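Local structure of sulfurtransferase (Azotobacter vinelandii, 1E0C) at residues L7-E12 with Q108-L113; I26-T31 with A82-Y87; E38-G43 with P126-L131; G116-L121 with R203-R208. The protein catalyses the transfer of sulfur from thiosulfate to cyanide, as rhodaneses do, probably through a persulfide formed on the enzyme. All coordinates share one frame; numbering follows the deposited sequence.

Contact 1: L7-E12 with Q108-L113; sequences LPLVIE and QRYHYL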
loop_
_atom_site.group_PDB
_atom_site.type_symbol
_atom_site.label_atom_id
_atom_site.label_comp_id
_atom_site.label_asym_id
_atom_site.label_seq_id
_atom_site.Cartn_x
_atom_site.Cartn_y
_atom_site.Cartn_z
ATOM N N LEU A 7 14.993 -4.974 -12.104
ATOM C CA LEU A 7 14.360 -3.708 -11.758
ATOM C C LEU A 7 14.232 -3.499 -10.252
ATOM O O LEU A 7 14.064 -4.447 -9.490
ATOM C CB LEU A 7 12.962 -3.633 -12.381
ATOM C CG LEU A 7 12.892 -3.788 -13.905
ATOM C CD1 LEU A 7 11.448 -4.020 -14.336
ATOM C CD2 LEU A 7 13.452 -2.540 -14.578
ATOM N N PRO A 8 14.186 -2.239 -9.848
ATOM C CA PRO A 8 13.930 -1.886 -8.458
ATOM C C PRO A 8 12.437 -2.059 -8.176
ATOM O O PRO A 8 11.655 -2.322 -9.102
ATOM C CB PRO A 8 14.309 -0.414 -8.386
ATOM C CG PRO A 8 14.089 0.107 -9.764
ATOM C CD PRO A 8 14.296 -1.040 -10.709
ATOM N N LEU A 9 12.058 -1.828 -6.929
ATOM C CA LEU A 9 10.650 -2.018 -6.554
ATOM C C LEU A 9 9.744 -1.105 -7.363
ATOM O O LEU A 9 8.727 -1.536 -7.911
ATOM C CB LEU A 9 10.483 -1.745 -5.061
ATOM C CG LEU A 9 9.208 -2.253 -4.389
ATOM C CD1 LEU A 9 9.361 -2.189 -2.869
ATOM C CD2 LEU A 9 7.997 -1.448 -4.828
ATOM N N VAL A 10 10.072 0.184 -7.381
ATOM C CA VAL A 10 9.265 1.162 -8.113
ATOM C C VAL A 10 9.746 1.237 -9.556
ATOM O O VAL A 10 10.932 1.484 -9.799
ATOM C CB VAL A 10 9.337 2.543 -7.447
ATOM C CG1 VAL A 10 8.657 3.609 -8.287
ATOM C CG2 VAL A 10 8.728 2.490 -6.046
ATOM N N ILE A 11 8.889 0.825 -10.490
ATOM C CA ILE A 11 9.279 0.827 -11.902
ATOM C C ILE A 11 8.484 1.856 -12.675
ATOM O O ILE A 11 7.464 2.359 -12.211
ATOM C CB ILE A 11 9.097 -0.576 -12.518
ATOM C CG1 ILE A 11 7.607 -0.910 -12.645
ATOM C CG2 ILE A 11 9.801 -1.605 -11.642
ATOM C CD1 ILE A 11 7.346 -2.274 -13.272
ATOM N N GLU A 12 8.942 2.197 -13.885
ATOM C CA GLU A 12 8.232 3.200 -14.675
ATOM C C GLU A 12 7.331 2.515 -15.706
ATOM O O GLU A 12 7.527 1.348 -16.038
ATOM C CB GLU A 12 9.269 4.082 -15.399
ATOM C CG GLU A 12 10.190 4.834 -14.431
ATOM C CD GLU A 12 9.446 5.892 -13.640
ATOM O OE1 GLU A 12 8.510 6.491 -14.202
ATOM O OE2 GLU A 12 9.773 6.140 -12.457
ATOM N N GLN A 108 7.436 -12.598 -2.381
ATOM C CA GLN A 108 8.690 -11.844 -2.371
ATOM C C GLN A 108 8.850 -10.922 -3.563
ATOM O O GLN A 108 9.448 -9.847 -3.443
ATOM C CB GLN A 108 9.869 -12.824 -2.304
ATOM C CG GLN A 108 9.714 -13.874 -1.216
ATOM C CD GLN A 108 10.435 -13.488 0.060
ATOM O OE1 GLN A 108 9.851 -12.887 0.960
ATOM N NE2 GLN A 108 11.717 -13.828 0.137
ATOM N N ARG A 109 8.405 -11.345 -4.745
ATOM C CA ARG A 109 8.657 -10.559 -5.952
ATOM C C ARG A 109 7.492 -9.704 -6.366
ATOM O O ARG A 109 6.412 -10.185 -6.702
ATOM C CB ARG A 109 9.104 -11.525 -7.078
ATOM C CG ARG A 109 10.309 -12.311 -6.573
ATOM C CD ARG A 109 10.871 -13.311 -7.555
ATOM N NE ARG A 109 12.230 -13.687 -7.155
ATOM C CZ ARG A 109 12.836 -14.825 -7.450
ATOM N NH1 ARG A 109 12.222 -15.742 -8.185
ATOM N NH2 ARG A 109 14.074 -15.049 -7.026
ATOM N N TYR A 110 7.695 -8.383 -6.318
ATOM C CA TYR A 110 6.659 -7.449 -6.717
ATOM C C TYR A 110 7.236 -6.064 -7.002
ATOM O O TYR A 110 8.361 -5.726 -6.642
ATOM C CB TYR A 110 5.540 -7.336 -5.688
ATOM C CG TYR A 110 6.012 -7.017 -4.287
ATOM C CD1 TYR A 110 6.517 -5.762 -3.974
ATOM C CD2 TYR A 110 5.939 -7.973 -3.283
ATOM C CE1 TYR A 110 6.950 -5.478 -2.692
ATOM C CE2 TYR A 110 6.372 -7.696 -1.995
ATOM C CZ TYR A 110 6.866 -6.439 -1.709
ATOM O OH TYR A 110 7.305 -6.150 -0.435
ATOM N N HIS A 111 6.468 -5.307 -7.772
ATOM C CA HIS A 111 6.841 -3.962 -8.178
ATOM C C HIS A 111 5.625 -3.049 -8.097
ATOM O O HIS A 111 4.486 -3.496 -8.253
ATOM C CB HIS A 111 7.344 -3.953 -9.642
ATOM C CG HIS A 111 8.541 -4.839 -9.819
ATOM N ND1 HIS A 111 9.824 -4.399 -9.586
ATOM C CD2 HIS A 111 8.628 -6.162 -10.102
ATOM C CE1 HIS A 111 10.667 -5.413 -9.734
ATOM N NE2 HIS A 111 9.965 -6.493 -10.029
ATOM N N TYR A 112 5.896 -1.771 -7.889
ATOM C CA TYR A 112 4.890 -0.736 -7.951
ATOM C C TYR A 112 5.095 0.072 -9.239
ATOM O O TYR A 112 6.232 0.434 -9.545
ATOM C CB TYR A 112 5.029 0.248 -6.772
ATOM C CG TYR A 112 4.162 1.475 -6.943
ATOM C CD1 TYR A 112 2.791 1.346 -7.095
ATOM C CD2 TYR A 112 4.706 2.759 -6.959
ATOM C CE1 TYR A 112 1.968 2.437 -7.242
ATOM C CE2 TYR A 112 3.888 3.863 -7.104
ATOM C CZ TYR A 112 2.525 3.704 -7.250
ATOM O OH TYR A 112 1.703 4.789 -7.413
ATOM N N LEU A 113 4.013 0.269 -9.979
ATOM C CA LEU A 113 4.093 1.102 -11.182
ATOM C C LEU A 113 4.041 2.571 -10.756
ATOM O O LEU A 113 3.011 3.066 -10.304
ATOM C CB LEU A 113 2.908 0.816 -12.118
ATOM C CG LEU A 113 2.835 1.734 -13.348
ATOM C CD1 LEU A 113 4.083 1.531 -14.206
ATOM C CD2 LEU A 113 1.577 1.449 -14.156
#
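Val10 and Ile11 form the short outermost strand of the parallel sheet in the N-terminal rhodanese-like domain, paired with Tyr112 and Leu113. Two backbone bonds hold them: Tyr112 N gives to Leu9 O at 2.8 Å, and Ile11 N to Tyr112 O at 2.8 Å. Where the chain enters the strand, a histidine takes over from the backbone. His111 CG stands anti to its own carbonyl carbon (chi1 -60°), which brings ND1 to Pro8 O at 2.8 Å. That oxygen lies in the ring plane, although the donor sits above the plane of the carbonyl; the bond is bent (N-H...O 141°). The apolar branch CG2 of Ile11 comes to 3.5 Å from His111 ND1. Leu9 starts away from strand 110-113, but its end returns, CD2 resting 3.9 Å from Tyr112 CB and CD1 at the edge of the Tyr110 ring. Leu9, Val10 and Tyr112 also pack on helix 235-245, Tyr110 and Tyr112 on helix 93-104, while strand 83-87 pairs with the other edge of 110-113.

Contact 2: I26-T31 with A82-Y87; sequences ILVDLT and AVYVVY
A carboxylate buried in the sheet meets the hydroxyl of a tyrosine whose ring is laid over the aspartate's own backbone: Asp29 OD2 accepts a short but weak bond from Tyr87 OH, 2.6 Å away, and the Tyr87 ring lies with one face over Asp29 CA, 4.0 Å from its centroid, a CH-pi contact. The fold-back follows from Tyr87 CG standing between its own N and carbonyl carbon (chi1 73°), which swings the ring across the neighbouring strand; Leu27 CD1 meets the ring's edge. The hydroxyl also accepts from Ile41 N, so a tyrosine suits this place as both donor and acceptor. The other oxygen, Asp29 OD1, takes Thr31 N at 2.9 Å in an Asx turn and Thr31 OG1 through its syn lone pair, two bonds that limit the rotation of the carboxylate.

The backbones run parallel, their axes 20° apart, and are laced by regular bonds from Ile26 N to Val83 O through to Leu30 N and Tyr87 O. On the opposite side of the sheet, Ile26 lies alongside Tyr84, its CB over the ring face and its CG2 3.6 Å from CE2; Val28 CG2 meets the edge. Branched aliphatic residues suit such a buried strand pair. Helix 93-104 covers Tyr84, Val86 and Leu30, helix 33-38 touches Asp29 and Thr31, and strands 110-113 and 45-46 continue the sheet on either side.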
loop_
_atom_site.group_PDB
_atom_site.type_symbol
_atom_site.label_atom_id
_atom_site.label_comp_id
_atom_site.label_asym_id
_atom_site.label_seq_id
_atom_site.Cartn_x
_atom_site.Cartn_y
_atom_site.Cartn_z
ATOM N N ILE A 26 1.882 -10.976 -12.886
ATOM C CA ILE A 26 0.527 -10.812 -12.384
ATOM C C ILE A 26 0.317 -9.302 -12.179
ATOM O O ILE A 26 0.884 -8.729 -11.254
ATOM C CB ILE A 26 0.241 -11.567 -11.081
ATOM C CG1 ILE A 26 0.471 -13.070 -11.269
ATOM C CG2 ILE A 26 -1.207 -11.296 -10.658
ATOM C CD1 ILE A 26 0.048 -13.925 -10.090
ATOM N N LEU A 27 -0.364 -8.691 -13.124
ATOM C CA LEU A 27 -0.587 -7.245 -13.132
ATOM C C LEU A 27 -1.918 -6.940 -12.451
ATOM O O LEU A 27 -2.973 -7.412 -12.867
ATOM C CB LEU A 27 -0.589 -6.746 -14.569
ATOM C CG LEU A 27 -0.884 -5.274 -14.831
ATOM C CD1 LEU A 27 0.148 -4.391 -14.116
ATOM C CD2 LEU A 27 -0.826 -5.000 -16.334
ATOM N N VAL A 28 -1.838 -6.176 -11.370
ATOM C CA VAL A 28 -3.011 -5.917 -10.535
ATOM C C VAL A 28 -3.420 -4.454 -10.588
ATOM O O VAL A 28 -2.641 -3.552 -10.296
ATOM C CB VAL A 28 -2.702 -6.295 -9.065
ATOM C CG1 VAL A 28 -3.909 -6.052 -8.179
ATOM C CG2 VAL A 28 -2.228 -7.737 -9.006
ATOM N N ASP A 29 -4.676 -4.253 -10.942
ATOM C CA ASP A 29 -5.280 -2.935 -11.062
ATOM C C ASP A 29 -6.210 -2.696 -9.877
ATOM O O ASP A 29 -7.151 -3.460 -9.669
ATOM C CB ASP A 29 -6.063 -2.905 -12.377
ATOM C CG ASP A 29 -6.938 -1.720 -12.640
ATOM O OD1 ASP A 29 -7.728 -1.319 -11.768
ATOM O OD2 ASP A 29 -6.918 -1.196 -13.790
ATOM N N LEU A 30 -5.937 -1.665 -9.083
ATOM C CA LEU A 30 -6.841 -1.341 -7.973
ATOM C C LEU A 30 -7.414 0.055 -8.165
ATOM O O LEU A 30 -7.326 0.931 -7.303
ATOM C CB LEU A 30 -6.110 -1.466 -6.630
ATOM C CG LEU A 30 -5.527 -2.845 -6.311
ATOM C CD1 LEU A 30 -4.009 -2.819 -6.351
ATOM C CD2 LEU A 30 -6.031 -3.342 -4.956
ATOM N N THR A 31 -7.972 0.288 -9.353
ATOM C CA THR A 31 -8.580 1.572 -9.691
ATOM C C THR A 31 -10.036 1.580 -9.243
ATOM O O THR A 31 -10.333 1.813 -8.071
ATOM C CB THR A 31 -8.477 1.901 -11.187
ATOM O OG1 THR A 31 -9.183 0.937 -11.987
ATOM C CG2 THR A 31 -7.024 1.937 -11.637
ATOM N N ALA A 82 5.359 -16.241 -9.735
ATOM C CA ALA A 82 4.672 -14.991 -9.995
ATOM C C ALA A 82 5.526 -13.769 -9.635
ATOM O O ALA A 82 6.192 -13.760 -8.604
ATOM C CB ALA A 82 3.383 -14.899 -9.175
ATOM N N VAL A 83 5.356 -12.734 -10.439
ATOM C CA VAL A 83 5.892 -11.410 -10.147
ATOM C C VAL A 83 4.736 -10.416 -10.290
ATOM O O VAL A 83 4.133 -10.313 -11.356
ATOM C CB VAL A 83 7.038 -10.969 -11.066
ATOM C CG1 VAL A 83 7.515 -9.577 -10.632
ATOM C CG2 VAL A 83 8.211 -11.941 -11.008
ATOM N N TYR A 84 4.371 -9.778 -9.179
ATOM C CA TYR A 84 3.254 -8.853 -9.200
ATOM C C TYR A 84 3.742 -7.453 -9.593
ATOM O O TYR A 84 4.821 -7.035 -9.179
ATOM C CB TYR A 84 2.583 -8.742 -7.826
ATOM C CG TYR A 84 1.799 -9.982 -7.442
ATOM C CD1 TYR A 84 2.452 -11.103 -6.979
ATOM C CD2 TYR A 84 0.408 -9.997 -7.552
ATOM C CE1 TYR A 84 1.753 -12.247 -6.610
ATOM C CE2 TYR A 84 -0.297 -11.133 -7.184
ATOM C CZ TYR A 84 0.376 -12.247 -6.751
ATOM O OH TYR A 84 -0.327 -13.375 -6.381
ATOM N N VAL A 85 2.963 -6.819 -10.441
ATOM C CA VAL A 85 3.107 -5.385 -10.698
ATOM C C VAL A 85 1.776 -4.746 -10.320
ATOM O O VAL A 85 0.720 -5.270 -10.689
ATOM C CB VAL A 85 3.472 -5.043 -12.142
ATOM C CG1 VAL A 85 3.483 -3.528 -12.335
ATOM C CG2 VAL A 85 4.846 -5.622 -12.465
ATOM N N VAL A 86 1.834 -3.748 -9.448
ATOM C CA VAL A 86 0.609 -3.229 -8.848
ATOM C C VAL A 86 0.408 -1.763 -9.173
ATOM O O VAL A 86 1.348 -0.962 -9.077
ATOM C CB VAL A 86 0.695 -3.396 -7.308
ATOM C CG1 VAL A 86 -0.642 -3.096 -6.666
ATOM C CG2 VAL A 86 1.192 -4.791 -6.948
ATOM N N TYR A 87 -0.831 -1.372 -9.461
ATOM C CA TYR A 87 -1.121 0.033 -9.690
ATOM C C TYR A 87 -2.530 0.426 -9.289
ATOM O O TYR A 87 -3.433 -0.400 -9.186
ATOM C CB TYR A 87 -0.880 0.405 -11.154
ATOM C CG TYR A 87 -1.900 -0.105 -12.147
ATOM C CD1 TYR A 87 -1.718 -1.327 -12.780
ATOM C CD2 TYR A 87 -2.992 0.673 -12.508
ATOM C CE1 TYR A 87 -2.634 -1.787 -13.716
ATOM C CE2 TYR A 87 -3.904 0.233 -13.459
ATOM C CZ TYR A 87 -3.710 -1.000 -14.048
ATOM O OH TYR A 87 -4.596 -1.437 -15.012
#

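Contact 3: E38-G43 with P126-L131; sequences EGHIPG and PLSREL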
loop_
_atom_site.group_PDB
_atom_site.type_symbol
_atom_site.label_atom_id
_atom_site.label_comp_id
_atom_site.label_asym_id
_atom_site.label_seq_id
_atom_site.Cartn_x
_atom_site.Cartn_y
_atom_site.Cartn_z
ATOM N N GLU A 38 -13.467 1.137 -18.383
ATOM C CA GLU A 38 -13.172 2.183 -19.357
ATOM C C GLU A 38 -11.898 1.860 -20.130
ATOM O O GLU A 38 -11.803 2.118 -21.332
ATOM C CB GLU A 38 -13.033 3.539 -18.658
ATOM C CG GLU A 38 -12.465 4.613 -19.578
ATOM C CD GLU A 38 -12.426 5.979 -18.923
ATOM O OE1 GLU A 38 -12.751 6.068 -17.722
ATOM O OE2 GLU A 38 -12.068 6.956 -19.614
ATOM N N GLY A 39 -10.909 1.307 -19.431
ATOM C CA GLY A 39 -9.660 0.913 -20.083
ATOM C C GLY A 39 -8.569 0.706 -19.039
ATOM O O GLY A 39 -8.378 1.561 -18.175
ATOM N N HIS A 40 -7.954 -0.468 -19.050
ATOM C CA HIS A 40 -6.913 -0.782 -18.078
ATOM C C HIS A 40 -5.617 -1.114 -18.798
ATOM O O HIS A 40 -5.606 -1.287 -20.020
ATOM C CB HIS A 40 -7.353 -1.905 -17.141
ATOM C CG HIS A 40 -7.902 -3.109 -17.852
ATOM N ND1 HIS A 40 -9.256 -3.304 -18.015
ATOM C CD2 HIS A 40 -7.292 -4.173 -18.419
ATOM C CE1 HIS A 40 -9.457 -4.427 -18.683
ATOM N NE2 HIS A 40 -8.286 -4.984 -18.936
ATOM N N ILE A 41 -4.525 -1.231 -18.043
ATOM C CA ILE A 41 -3.260 -1.644 -18.674
ATOM C C ILE A 41 -3.416 -3.083 -19.147
ATOM O O ILE A 41 -4.017 -3.907 -18.451
ATOM C CB ILE A 41 -2.113 -1.508 -17.652
ATOM C CG1 ILE A 41 -2.020 -0.021 -17.233
ATOM C CG2 ILE A 41 -0.797 -1.974 -18.258
ATOM C CD1 ILE A 41 -0.952 0.218 -16.176
ATOM N N PRO A 42 -3.011 -3.387 -20.369
ATOM C CA PRO A 42 -3.266 -4.692 -20.960
ATOM C C PRO A 42 -2.852 -5.850 -20.081
ATOM O O PRO A 42 -1.717 -5.939 -19.607
ATOM C CB PRO A 42 -2.466 -4.651 -22.265
ATOM C CG PRO A 42 -2.555 -3.203 -22.648
ATOM C CD PRO A 42 -2.356 -2.463 -21.333
ATOM N N GLY A 43 -3.797 -6.764 -19.823
ATOM C CA GLY A 43 -3.486 -7.950 -19.028
ATOM C C GLY A 43 -3.739 -7.723 -17.540
ATOM O O GLY A 43 -3.641 -8.662 -16.742
ATOM N N PRO A 126 -0.878 2.040 -24.127
ATOM C CA PRO A 126 -2.005 1.242 -24.592
ATOM C C PRO A 126 -2.966 0.886 -23.468
ATOM O O PRO A 126 -2.547 0.656 -22.334
ATOM C CB PRO A 126 -1.370 -0.003 -25.187
ATOM C CG PRO A 126 0.061 0.319 -25.407
ATOM C CD PRO A 126 0.417 1.383 -24.399
ATOM N N LEU A 127 -4.251 0.842 -23.802
ATOM C CA LEU A 127 -5.276 0.411 -22.855
ATOM C C LEU A 127 -6.009 -0.812 -23.410
ATOM O O LEU A 127 -6.064 -1.029 -24.621
ATOM C CB LEU A 127 -6.273 1.529 -22.578
ATOM C CG LEU A 127 -5.732 2.738 -21.802
ATOM C CD1 LEU A 127 -6.811 3.798 -21.653
ATOM C CD2 LEU A 127 -5.219 2.297 -20.436
ATOM N N SER A 128 -6.595 -1.576 -22.503
ATOM C CA SER A 128 -7.397 -2.737 -22.887
ATOM C C SER A 128 -8.724 -2.726 -22.138
ATOM O O SER A 128 -8.798 -2.278 -20.995
ATOM C CB SER A 128 -6.634 -4.024 -22.615
ATOM O OG SER A 128 -7.421 -5.179 -22.880
ATOM N N ARG A 129 -9.783 -3.192 -22.808
ATOM C CA ARG A 129 -11.069 -3.333 -22.124
ATOM C C ARG A 129 -11.403 -4.818 -21.969
ATOM O O ARG A 129 -12.479 -5.196 -21.515
ATOM C CB ARG A 129 -12.157 -2.582 -22.885
ATOM C CG ARG A 129 -11.876 -1.090 -23.002
ATOM C CD ARG A 129 -13.049 -0.350 -23.629
ATOM N NE ARG A 129 -14.228 -0.441 -22.776
ATOM C CZ ARG A 129 -15.417 0.070 -23.053
ATOM N NH1 ARG A 129 -15.613 0.749 -24.174
ATOM N NH2 ARG A 129 -16.413 -0.090 -22.187
ATOM N N GLU A 130 -10.429 -5.653 -22.280
ATOM C CA GLU A 130 -10.567 -7.103 -22.222
ATOM C C GLU A 130 -10.323 -7.635 -20.819
ATOM O O GLU A 130 -9.469 -7.140 -20.085
ATOM C CB GLU A 130 -9.571 -7.731 -23.196
ATOM C CG GLU A 130 -9.608 -9.229 -23.352
ATOM C CD GLU A 130 -9.047 -9.675 -24.697
ATOM O OE1 GLU A 130 -8.643 -8.801 -25.496
ATOM O OE2 GLU A 130 -9.036 -10.890 -24.965
ATOM N N LEU A 131 -11.014 -8.719 -20.485
ATOM C CA LEU A 131 -10.816 -9.414 -19.223
ATOM C C LEU A 131 -9.852 -10.588 -19.379
ATOM O O LEU A 131 -10.132 -11.524 -20.134
ATOM C CB LEU A 131 -12.164 -10.049 -18.790
ATOM C CG LEU A 131 -13.197 -9.083 -18.221
ATOM C CD1 LEU A 131 -14.580 -9.728 -18.246
ATOM C CD2 LEU A 131 -12.816 -8.688 -16.795
HETATM O O HOH W 1 -6.485 -6.813 -20.515
#
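His40 and Ser128 are the residues most deeply engaged, and their backbones form a single antiparallel, hydrogen-bonded bridge: His40 N gives to Ser128 O at 2.8 Å and Ser128 N to His40 O at 2.7 Å. The imidazole, with CG between its own N and carbonyl carbon (chi1 50°), folds under the bridge, so that Ser128 O sits 3.1 Å above the centre of its face. NE2 makes a weak, bent bond to Glu130 O (2.7 Å), and ND1 bonds to Tyr36 O; two carbonyl partners would suit a positively charged ring. Serine fits because its small hydroxyl serves the turn itself: OG accepts from Glu130 N at 3.1 Å, an ST turn, and shares a water with His40 NE2 and Gly43 N. Pro42 fills the flank, its CD 3.3 Å from Pro126 O. Both loops lie at the periphery of the domain, where the one following helix 33-38 meets the one following helix 116-122; Ile41 and Leu127 pack on that second helix, and His40 stacks on Tyr36 of the first.

Contact 4: G116-L121 with R203-R208; sequences GLTAWL and RALRIR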
loop_
_atom_site.group_PDB
_atom_site.type_symbol
_atom_site.label_atom_id
_atom_site.label_comp_id
_atom_site.label_asym_id
_atom_site.label_seq_id
_atom_site.Cartn_x
_atom_site.Cartn_y
_atom_site.Cartn_z
ATOM N N GLY A 116 1.191 4.875 -11.267
ATOM C CA GLY A 116 0.106 3.997 -11.662
ATOM C C GLY A 116 -0.521 4.375 -12.993
ATOM O O GLY A 116 0.142 4.725 -13.969
ATOM N N LEU A 117 -1.848 4.286 -13.054
ATOM C CA LEU A 117 -2.560 4.590 -14.302
ATOM C C LEU A 117 -2.419 6.048 -14.693
ATOM O O LEU A 117 -2.520 6.403 -15.871
ATOM C CB LEU A 117 -4.040 4.216 -14.146
ATOM C CG LEU A 117 -4.870 4.291 -15.437
ATOM C CD1 LEU A 117 -4.521 3.129 -16.356
ATOM C CD2 LEU A 117 -6.356 4.260 -15.096
ATOM N N THR A 118 -2.321 6.945 -13.709
ATOM C CA THR A 118 -2.148 8.366 -14.019
ATOM C C THR A 118 -0.929 8.556 -14.921
ATOM O O THR A 118 -1.041 9.185 -15.972
ATOM C CB THR A 118 -1.946 9.177 -12.722
ATOM O OG1 THR A 118 -2.927 8.729 -11.772
ATOM C CG2 THR A 118 -2.156 10.664 -12.978
ATOM N N ALA A 119 0.192 7.961 -14.548
ATOM C CA ALA A 119 1.420 8.086 -15.335
ATOM C C ALA A 119 1.304 7.334 -16.656
ATOM O O ALA A 119 1.745 7.813 -17.702
ATOM C CB ALA A 119 2.605 7.578 -14.521
ATOM N N TRP A 120 0.677 6.164 -16.623
ATOM C CA TRP A 120 0.426 5.387 -17.835
ATOM C C TRP A 120 -0.376 6.211 -18.840
ATOM O O TRP A 120 0.019 6.326 -20.005
ATOM C CB TRP A 120 -0.359 4.111 -17.489
ATOM C CG TRP A 120 -0.459 3.124 -18.616
ATOM C CD1 TRP A 120 -1.479 3.014 -19.517
ATOM C CD2 TRP A 120 0.473 2.083 -18.929
ATOM N NE1 TRP A 120 -1.218 1.978 -20.391
ATOM C CE2 TRP A 120 -0.046 1.375 -20.034
ATOM C CE3 TRP A 120 1.696 1.674 -18.386
ATOM C CZ2 TRP A 120 0.637 0.309 -20.613
ATOM C CZ3 TRP A 120 2.361 0.604 -18.945
ATOM C CH2 TRP A 120 1.829 -0.069 -20.064
ATOM N N LEU A 121 -1.482 6.801 -18.389
ATOM C CA LEU A 121 -2.320 7.599 -19.280
ATOM C C LEU A 121 -1.607 8.871 -19.733
ATOM O O LEU A 121 -1.768 9.309 -20.880
ATOM C CB LEU A 121 -3.639 7.969 -18.627
ATOM C CG LEU A 121 -4.615 6.841 -18.274
ATOM C CD1 LEU A 121 -5.678 7.356 -17.313
ATOM C CD2 LEU A 121 -5.264 6.286 -19.536
ATOM N N ARG A 203 4.275 15.282 -12.154
ATOM C CA ARG A 203 4.808 14.094 -12.787
ATOM C C ARG A 203 3.820 12.928 -12.684
ATOM O O ARG A 203 4.208 11.790 -12.429
ATOM C CB ARG A 203 6.170 13.699 -12.202
ATOM C CG ARG A 203 7.221 14.788 -12.408
ATOM C CD ARG A 203 8.420 14.592 -11.502
ATOM N NE ARG A 203 9.053 13.309 -11.658
ATOM C CZ ARG A 203 9.036 12.256 -10.865
ATOM N NH1 ARG A 203 8.398 12.248 -9.698
ATOM N NH2 ARG A 203 9.714 11.185 -11.278
ATOM N N ALA A 204 2.546 13.246 -12.887
ATOM C CA ALA A 204 1.487 12.248 -12.970
ATOM C C ALA A 204 1.384 11.375 -11.733
ATOM O O ALA A 204 1.165 10.165 -11.820
ATOM C CB ALA A 204 1.657 11.393 -14.225
ATOM N N LEU A 205 1.566 11.967 -10.554
ATOM C CA LEU A 205 1.421 11.305 -9.280
ATOM C C LEU A 205 2.457 10.243 -8.989
ATOM O O LEU A 205 2.290 9.440 -8.073
ATOM C CB LEU A 205 -0.003 10.790 -9.050
ATOM C CG LEU A 205 -1.103 11.865 -9.089
ATOM C CD1 LEU A 205 -2.476 11.241 -8.926
ATOM C CD2 LEU A 205 -0.857 12.910 -7.997
ATOM N N ARG A 206 3.610 10.308 -9.656
ATOM C CA ARG A 206 4.744 9.476 -9.257
ATOM C C ARG A 206 5.174 9.917 -7.845
ATOM O O ARG A 206 4.802 11.004 -7.402
ATOM C CB ARG A 206 5.931 9.651 -10.199
ATOM C CG ARG A 206 5.734 9.026 -11.587
ATOM C CD ARG A 206 6.987 9.306 -12.420
ATOM N NE ARG A 206 6.925 8.699 -13.741
ATOM C CZ ARG A 206 6.128 9.053 -14.732
ATOM N NH1 ARG A 206 5.246 10.033 -14.637
ATOM N NH2 ARG A 206 6.224 8.375 -15.886
ATOM N N ILE A 207 5.940 9.058 -7.207
ATOM C CA ILE A 207 6.519 9.396 -5.895
ATOM C C ILE A 207 7.525 10.528 -6.118
ATOM O O ILE A 207 8.263 10.465 -7.104
ATOM C CB ILE A 207 7.225 8.170 -5.305
ATOM C CG1 ILE A 207 6.189 7.086 -4.959
ATOM C CG2 ILE A 207 8.031 8.530 -4.066
ATOM C CD1 ILE A 207 6.774 5.690 -4.939
ATOM N N ARG A 208 7.455 11.589 -5.325
ATOM C CA ARG A 208 8.382 12.714 -5.536
ATOM C C ARG A 208 9.819 12.246 -5.458
ATOM O O ARG A 208 10.180 11.370 -4.677
ATOM C CB ARG A 208 8.110 13.817 -4.516
ATOM C CG ARG A 208 8.253 13.337 -3.071
ATOM C CD ARG A 208 7.598 14.366 -2.146
ATOM N NE ARG A 208 8.315 15.640 -2.193
ATOM C CZ ARG A 208 7.919 16.732 -1.553
ATOM N NH1 ARG A 208 6.786 16.727 -0.868
ATOM N NH2 ARG A 208 8.657 17.839 -1.584
HETATM O O HOH W 2 3.613 9.984 -17.023
#
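The carbonyl oxygen of Arg203 is gripped twice by Arg206, the residue whose guanidinium lies against Ala119. Arg206 N reaches it at 3.2 Å and Arg206 NH1 at 3.0 Å, from opposite faces of the carbonyl plane, the NH1 bond lying within the guanidinium plane. Held flat in this way, the group presents a face to the helix: Ala119 CB sits 3.5 Å above it, nearest to NH1. A methyl is small enough to let a planar cation come so close. Water 2 extends the grip, donating to Ala119 O at 2.9 Å and accepting from Arg206 NH1. An extended chain from CG to NE carries the charge across to the other domain, where NE pairs with Glu12 and NH2 with Glu123.

The backbone bond closes a type I' turn from Arg203 to Arg206, in the loop between the antiparallel strands 199-200 and 206-207. It is this turn of the C-terminal rhodanese-like domain that docks on helix 116-122 of the N-terminal one. Ala204, at positive phi (58°), offers its CB to Ala119 CA at 3.5 Å, and its short side chain lets the turn and the helix approach closely. Thr118 leans on the peptide that follows, with CB 3.4 Å from Ala204 O and CG2 alongside it. Leu205, also in a left-handed conformation, crosses the threonine so that CD1 lies 3.8 Å from Thr118 OG1.

Contacts 1 and 2 belong to one parallel sheet, with strands 110-113 and 83-87 side by side; contact 2 is wholly buried in its middle, contact 1 lies at its edge and is partly exposed. Contact 3 is peripheral and contact 4 joins the two domains. Chemistry follows place: mostly regular backbone pairing and aliphatic packing in the sheet, a lone bridge with histidine and water in the loops, and alanines in close apposition, one of them against the face of a guanidinium, at the interface. Direct ties run between them: Tyr87 OH to Ile41 N joins contacts 2 and 3, Glu12 to Arg206 joins 1 and 4, and Trp120 NE1 to Pro126 O joins 4 and 3.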